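Local coordinates for type VI secretion system component (Escherichia coli O6, PDB 2P5Z), which is a component of the type VI secretion system, probably part of a cell-puncturing spike resembling the phage T4 tail proteins gp27 and gp5, at residues F43-Q48 with R85-V90; G89-F94 with Y106-E111. All coordinates share one frame; numbering follows the deposited sequence.

Contact 1: F43-Q48 with R85-V90; sequences FRYDIQ and RTLHGV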
# COMPACT_ATOMS: atom_id res chain seq x y z
N PHE A 43 -12.89 -10.09 -15.96
CA PHE A 43 -13.45 -8.81 -16.35
C PHE A 43 -14.36 -8.22 -15.30
O PHE A 43 -14.81 -8.93 -14.41
CB PHE A 43 -14.15 -8.86 -17.73
CG PHE A 43 -15.27 -9.84 -17.83
CD1 PHE A 43 -16.55 -9.53 -17.36
CD2 PHE A 43 -15.07 -11.07 -18.45
CE1 PHE A 43 -17.61 -10.45 -17.47
CE2 PHE A 43 -16.11 -11.99 -18.58
CZ PHE A 43 -17.39 -11.67 -18.09
N ARG A 44 -14.62 -6.92 -15.40
CA ARG A 44 -15.56 -6.27 -14.48
C ARG A 44 -16.42 -5.24 -15.21
O ARG A 44 -15.90 -4.38 -15.91
CB ARG A 44 -14.76 -5.61 -13.37
CG ARG A 44 -15.57 -5.24 -12.18
CD ARG A 44 -14.66 -4.96 -11.04
NE ARG A 44 -14.15 -3.60 -11.03
CZ ARG A 44 -13.38 -3.10 -10.06
NH1 ARG A 44 -13.03 -3.86 -9.02
NH2 ARG A 44 -12.96 -1.83 -10.12
N TYR A 45 -17.74 -5.32 -15.07
CA TYR A 45 -18.62 -4.32 -15.74
C TYR A 45 -19.63 -3.71 -14.79
O TYR A 45 -20.52 -4.39 -14.29
CB TYR A 45 -19.36 -4.94 -16.91
CG TYR A 45 -18.62 -4.90 -18.21
CD1 TYR A 45 -17.44 -5.60 -18.39
CD2 TYR A 45 -19.12 -4.19 -19.28
CE1 TYR A 45 -16.75 -5.58 -19.61
CE2 TYR A 45 -18.46 -4.16 -20.50
CZ TYR A 45 -17.27 -4.84 -20.65
OH TYR A 45 -16.62 -4.80 -21.86
N ASP A 46 -19.49 -2.42 -14.53
CA ASP A 46 -20.48 -1.72 -13.74
C ASP A 46 -21.51 -1.10 -14.67
O ASP A 46 -21.20 -0.23 -15.50
CB ASP A 46 -19.81 -0.69 -12.82
CG ASP A 46 -18.89 -1.35 -11.79
OD1 ASP A 46 -19.36 -2.24 -11.04
OD2 ASP A 46 -17.69 -0.98 -11.73
N ILE A 47 -22.74 -1.59 -14.57
CA ILE A 47 -23.82 -1.28 -15.51
C ILE A 47 -24.95 -0.58 -14.81
O ILE A 47 -25.57 -1.13 -13.89
CB ILE A 47 -24.37 -2.55 -16.14
CG1 ILE A 47 -23.24 -3.33 -16.82
CG2 ILE A 47 -25.45 -2.22 -17.15
CD1 ILE A 47 -23.59 -4.76 -17.15
N GLN A 48 -25.21 0.67 -15.19
CA GLN A 48 -26.36 1.38 -14.64
C GLN A 48 -27.57 1.17 -15.51
O GLN A 48 -27.47 1.06 -16.73
CB GLN A 48 -26.10 2.86 -14.48
CG GLN A 48 -25.22 3.20 -13.32
CD GLN A 48 -25.18 4.68 -13.02
OE1 GLN A 48 -26.08 5.42 -13.42
NE2 GLN A 48 -24.15 5.11 -12.31
N ARG A 85 -21.45 -8.64 -29.57
CA ARG A 85 -20.59 -9.28 -28.57
C ARG A 85 -21.34 -9.33 -27.24
O ARG A 85 -21.98 -8.35 -26.86
CB ARG A 85 -19.28 -8.51 -28.38
CG ARG A 85 -18.31 -9.19 -27.45
CD ARG A 85 -16.87 -8.75 -27.65
NE ARG A 85 -16.53 -7.48 -26.99
CZ ARG A 85 -16.21 -7.35 -25.70
NH1 ARG A 85 -15.91 -6.16 -25.22
NH2 ARG A 85 -16.19 -8.41 -24.89
N THR A 86 -21.25 -10.46 -26.54
CA THR A 86 -21.89 -10.63 -25.25
C THR A 86 -20.90 -10.99 -24.13
O THR A 86 -19.98 -11.78 -24.33
CB THR A 86 -22.97 -11.73 -25.32
OG1 THR A 86 -23.51 -11.78 -26.64
CG2 THR A 86 -24.10 -11.46 -24.34
N LEU A 87 -21.10 -10.42 -22.95
CA LEU A 87 -20.38 -10.85 -21.77
C LEU A 87 -21.27 -11.69 -20.87
O LEU A 87 -22.30 -11.21 -20.38
CB LEU A 87 -19.85 -9.65 -20.97
CG LEU A 87 -18.56 -8.96 -21.42
CD1 LEU A 87 -17.62 -9.96 -22.04
CD2 LEU A 87 -18.85 -7.84 -22.39
N HIS A 88 -20.89 -12.94 -20.64
CA HIS A 88 -21.64 -13.80 -19.71
C HIS A 88 -20.97 -13.89 -18.34
O HIS A 88 -19.73 -13.98 -18.24
CB HIS A 88 -21.82 -15.19 -20.28
CG HIS A 88 -22.68 -15.24 -21.50
ND1 HIS A 88 -24.05 -15.28 -21.44
CD2 HIS A 88 -22.36 -15.27 -22.82
CE1 HIS A 88 -24.54 -15.34 -22.67
NE2 HIS A 88 -23.54 -15.33 -23.52
N GLY A 89 -21.78 -13.87 -17.30
CA GLY A 89 -21.26 -13.88 -15.97
C GLY A 89 -22.31 -13.87 -14.90
O GLY A 89 -23.47 -14.20 -15.17
N VAL A 90 -21.90 -13.49 -13.68
CA VAL A 90 -22.78 -13.40 -12.52
C VAL A 90 -22.81 -11.98 -11.99
O VAL A 90 -21.86 -11.20 -12.17
CB VAL A 90 -22.30 -14.25 -11.29
CG1 VAL A 90 -23.13 -15.48 -11.11
CG2 VAL A 90 -20.84 -14.58 -11.39

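Contact 2: G89-F94 with Y106-E111; sequences GVITGF and YEVRLE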
# COMPACT_ATOMS: atom_id res chain seq x y z
N GLY A 89 -21.78 -13.87 -17.30
CA GLY A 89 -21.26 -13.88 -15.97
C GLY A 89 -22.31 -13.87 -14.90
O GLY A 89 -23.47 -14.20 -15.17
N VAL A 90 -21.90 -13.49 -13.68
CA VAL A 90 -22.78 -13.40 -12.52
C VAL A 90 -22.81 -11.98 -11.99
O VAL A 90 -21.86 -11.20 -12.17
CB VAL A 90 -22.30 -14.25 -11.29
CG1 VAL A 90 -23.13 -15.48 -11.11
CG2 VAL A 90 -20.84 -14.58 -11.39
N ILE A 91 -23.88 -11.70 -11.28
CA ILE A 91 -24.07 -10.42 -10.67
C ILE A 91 -23.51 -10.47 -9.27
O ILE A 91 -23.98 -11.22 -8.41
CB ILE A 91 -25.57 -10.05 -10.65
CG1 ILE A 91 -26.10 -9.93 -12.08
CG2 ILE A 91 -25.80 -8.76 -9.89
CD1 ILE A 91 -25.26 -9.06 -12.99
N THR A 92 -22.50 -9.64 -9.06
CA THR A 92 -21.70 -9.62 -7.84
C THR A 92 -22.15 -8.54 -6.87
O THR A 92 -22.06 -8.69 -5.66
CB THR A 92 -20.25 -9.40 -8.25
OG1 THR A 92 -19.68 -10.68 -8.57
CG2 THR A 92 -19.45 -8.71 -7.18
N GLY A 93 -22.66 -7.44 -7.41
CA GLY A 93 -22.99 -6.28 -6.60
C GLY A 93 -24.26 -5.63 -7.10
O GLY A 93 -24.59 -5.70 -8.28
N PHE A 94 -24.97 -4.99 -6.20
CA PHE A 94 -26.21 -4.38 -6.57
C PHE A 94 -26.34 -3.10 -5.81
O PHE A 94 -26.10 -3.06 -4.59
CB PHE A 94 -27.38 -5.32 -6.27
CG PHE A 94 -28.72 -4.66 -6.32
CD1 PHE A 94 -29.29 -4.32 -7.55
CD2 PHE A 94 -29.42 -4.37 -5.16
CE1 PHE A 94 -30.52 -3.71 -7.60
CE2 PHE A 94 -30.67 -3.76 -5.20
CZ PHE A 94 -31.22 -3.44 -6.43
N TYR A 106 -30.47 2.03 -10.97
CA TYR A 106 -29.81 0.92 -10.31
C TYR A 106 -28.45 0.68 -10.90
O TYR A 106 -28.19 1.08 -12.03
CB TYR A 106 -30.61 -0.39 -10.44
CG TYR A 106 -31.97 -0.34 -9.80
CD1 TYR A 106 -33.11 -0.05 -10.55
CD2 TYR A 106 -32.12 -0.59 -8.43
CE1 TYR A 106 -34.36 0.00 -9.96
CE2 TYR A 106 -33.37 -0.54 -7.83
CZ TYR A 106 -34.49 -0.24 -8.60
OH TYR A 106 -35.74 -0.19 -8.01
N GLU A 107 -27.58 0.01 -10.14
CA GLU A 107 -26.31 -0.45 -10.70
C GLU A 107 -26.04 -1.92 -10.38
O GLU A 107 -26.35 -2.40 -9.29
CB GLU A 107 -25.16 0.43 -10.24
CG GLU A 107 -23.94 0.34 -11.14
CD GLU A 107 -22.81 1.25 -10.71
OE1 GLU A 107 -22.90 2.47 -10.99
OE2 GLU A 107 -21.84 0.77 -10.10
N VAL A 108 -25.49 -2.64 -11.34
CA VAL A 108 -25.01 -3.98 -11.08
C VAL A 108 -23.56 -4.17 -11.53
O VAL A 108 -23.11 -3.54 -12.49
CB VAL A 108 -25.88 -5.10 -11.71
CG1 VAL A 108 -27.22 -5.23 -10.97
CG2 VAL A 108 -26.08 -4.87 -13.21
N ARG A 109 -22.85 -5.04 -10.82
CA ARG A 109 -21.52 -5.42 -11.23
C ARG A 109 -21.59 -6.79 -11.88
O ARG A 109 -22.14 -7.71 -11.31
CB ARG A 109 -20.57 -5.44 -10.03
CG ARG A 109 -19.15 -5.87 -10.38
CD ARG A 109 -18.18 -5.42 -9.31
NE ARG A 109 -17.59 -4.13 -9.64
CZ ARG A 109 -16.95 -3.36 -8.77
NH1 ARG A 109 -16.85 -3.74 -7.51
NH2 ARG A 109 -16.44 -2.20 -9.15
N LEU A 110 -21.05 -6.92 -13.08
CA LEU A 110 -21.09 -8.18 -13.79
C LEU A 110 -19.67 -8.69 -13.93
O LEU A 110 -18.80 -8.03 -14.53
CB LEU A 110 -21.74 -8.01 -15.17
CG LEU A 110 -21.64 -9.28 -16.03
CD1 LEU A 110 -22.54 -10.37 -15.43
CD2 LEU A 110 -21.99 -9.05 -17.49
N GLU A 111 -19.42 -9.86 -13.36
CA GLU A 111 -18.11 -10.49 -13.41
C GLU A 111 -18.32 -11.93 -13.87
O GLU A 111 -19.42 -12.47 -13.74
CB GLU A 111 -17.46 -10.44 -12.03
CG GLU A 111 -17.34 -9.05 -11.45
CD GLU A 111 -16.38 -8.95 -10.29
OE1 GLU A 111 -16.86 -8.81 -9.15
OE2 GLU A 111 -15.15 -9.00 -10.54

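Contact 1: F43-Q48 with R85-V90
Leu87 sets its two methyls against two aromatic rings, Phe43 and Tyr45. CD2 makes an off-centre CH-pi contact with Tyr45. It lies 4.3 Å from the ring centroid, and the two side chains cross at about a right angle. CD1 takes the other ring. It sits 4.2 Å above the plane of the Phe43 ring, displaced toward the rim. With CG anti to its own carbonyl carbon (chi1 -81°), Leu87 turns one methyl to each ring.

Phe43 holds the rarer rotamer, with CG between the backbone N and the carbonyl carbon (chi1 59°). The ring reaches the next peptide along, and CZ comes within 3.3 Å of His88 O. That oxygen lies at the ring edge, in its plane. It therefore faces the ring hydrogens and not the pi cloud.

Arg85 bends at chi3, which brings the guanidinium near the Tyr45 hydroxyl. NH1 and OH stay 3.7 Å apart and are not bonded. Both bind Glu37 instead: Tyr45 by a hydrogen bond, Arg85 by a salt bridge.

No hydrogen bond joins the two segments. Strands 44-51 and 85-99 both pair with strand 104-111, though within 85-90 only Val90 does so. Side chains of two strands that do not pair with each other, meeting where both flank a third, are consistent with the curled, barrel-like sheet of the phage baseplate hub fold.

Contact 2: G89-F94 with Y106-E111
This is a beta hairpin, strands 85-99 and 104-111, with a beta bulge at Thr92 and Gly93, opposite Arg109. Ile91 pairs with Leu110 before the bulge, and Phe94 with Val108 after it, so the register slips by one residue.

Val90 and Glu111 form a hydrogen-bonded pair. Val90 N gives to Glu111 O at 2.7 Å. Glu111 N returns a bond to Val90 O at 3.0 Å. At the bulge Thr92 N gives to Arg109 O, also at 3.0 Å. Arg109 N reaches Gly93 O at 3.1 Å, approaching from above the carbonyl plane, 38° out of it.

Ile91, Phe94, Val108 and Leu110 share one face. Ile91 spans two partners: CG2 touches Val108 CG1 at 4.0 Å, and CD1 meets Leu110 CD1 at 3.9 Å. In Phe94, CG is anti to the backbone N (chi1 166°), and the ring runs beside Tyr106, pointing the same way. The rings meet rim to rim, their planes 20° apart, with neither over the other's face. Tyr106 OH is hydrogen-bonded to Asp53 O and Ile56 N. Phe94 also joins a beta ladder with a strand of the second subunit, and packs on Tyr237 of that subunit.

On the other side, the extended Glu111 chain brings OE1 to Thr92 OG1, a weak hydrogen bond of 3.4 Å. Arg109 passes Thr92 CG2 with its CD, then leads away to a salt bridge with Asp46.

Most of the hydrogen bonding between the strands is backbone to backbone, straightest at the N-H groups of Thr92 and Glu111. The side chains add an apolar face and one weak polar tie, and the charge of Arg109 is probably balanced by Asp46 on strand 44-51, with Arg44 also close by.

Both contacts use strand 85-99 and share Gly89 and Val90. Contact 2 is the more buried and joins direct neighbours, so backbone hydrogen bonds dominate. Contact 1 is partly buried and joins strands that do not pair, so no backbone hydrogen bond links them and side chains do most of the touching, one of them against a backbone oxygen. Strand 104-111 connects the two. Tyr45 O meets Leu110 N at 2.9 Å, and Ile47 N meets Val108 O at the same distance, both probable hydrogen bonds. Leu110 CD2 also packs on Leu87 O. Their polar ends differ too: contact 1 gathers its groups on Glu37, whereas contact 2 sends Arg109 to Asp46. Contact 2 alone reaches another subunit.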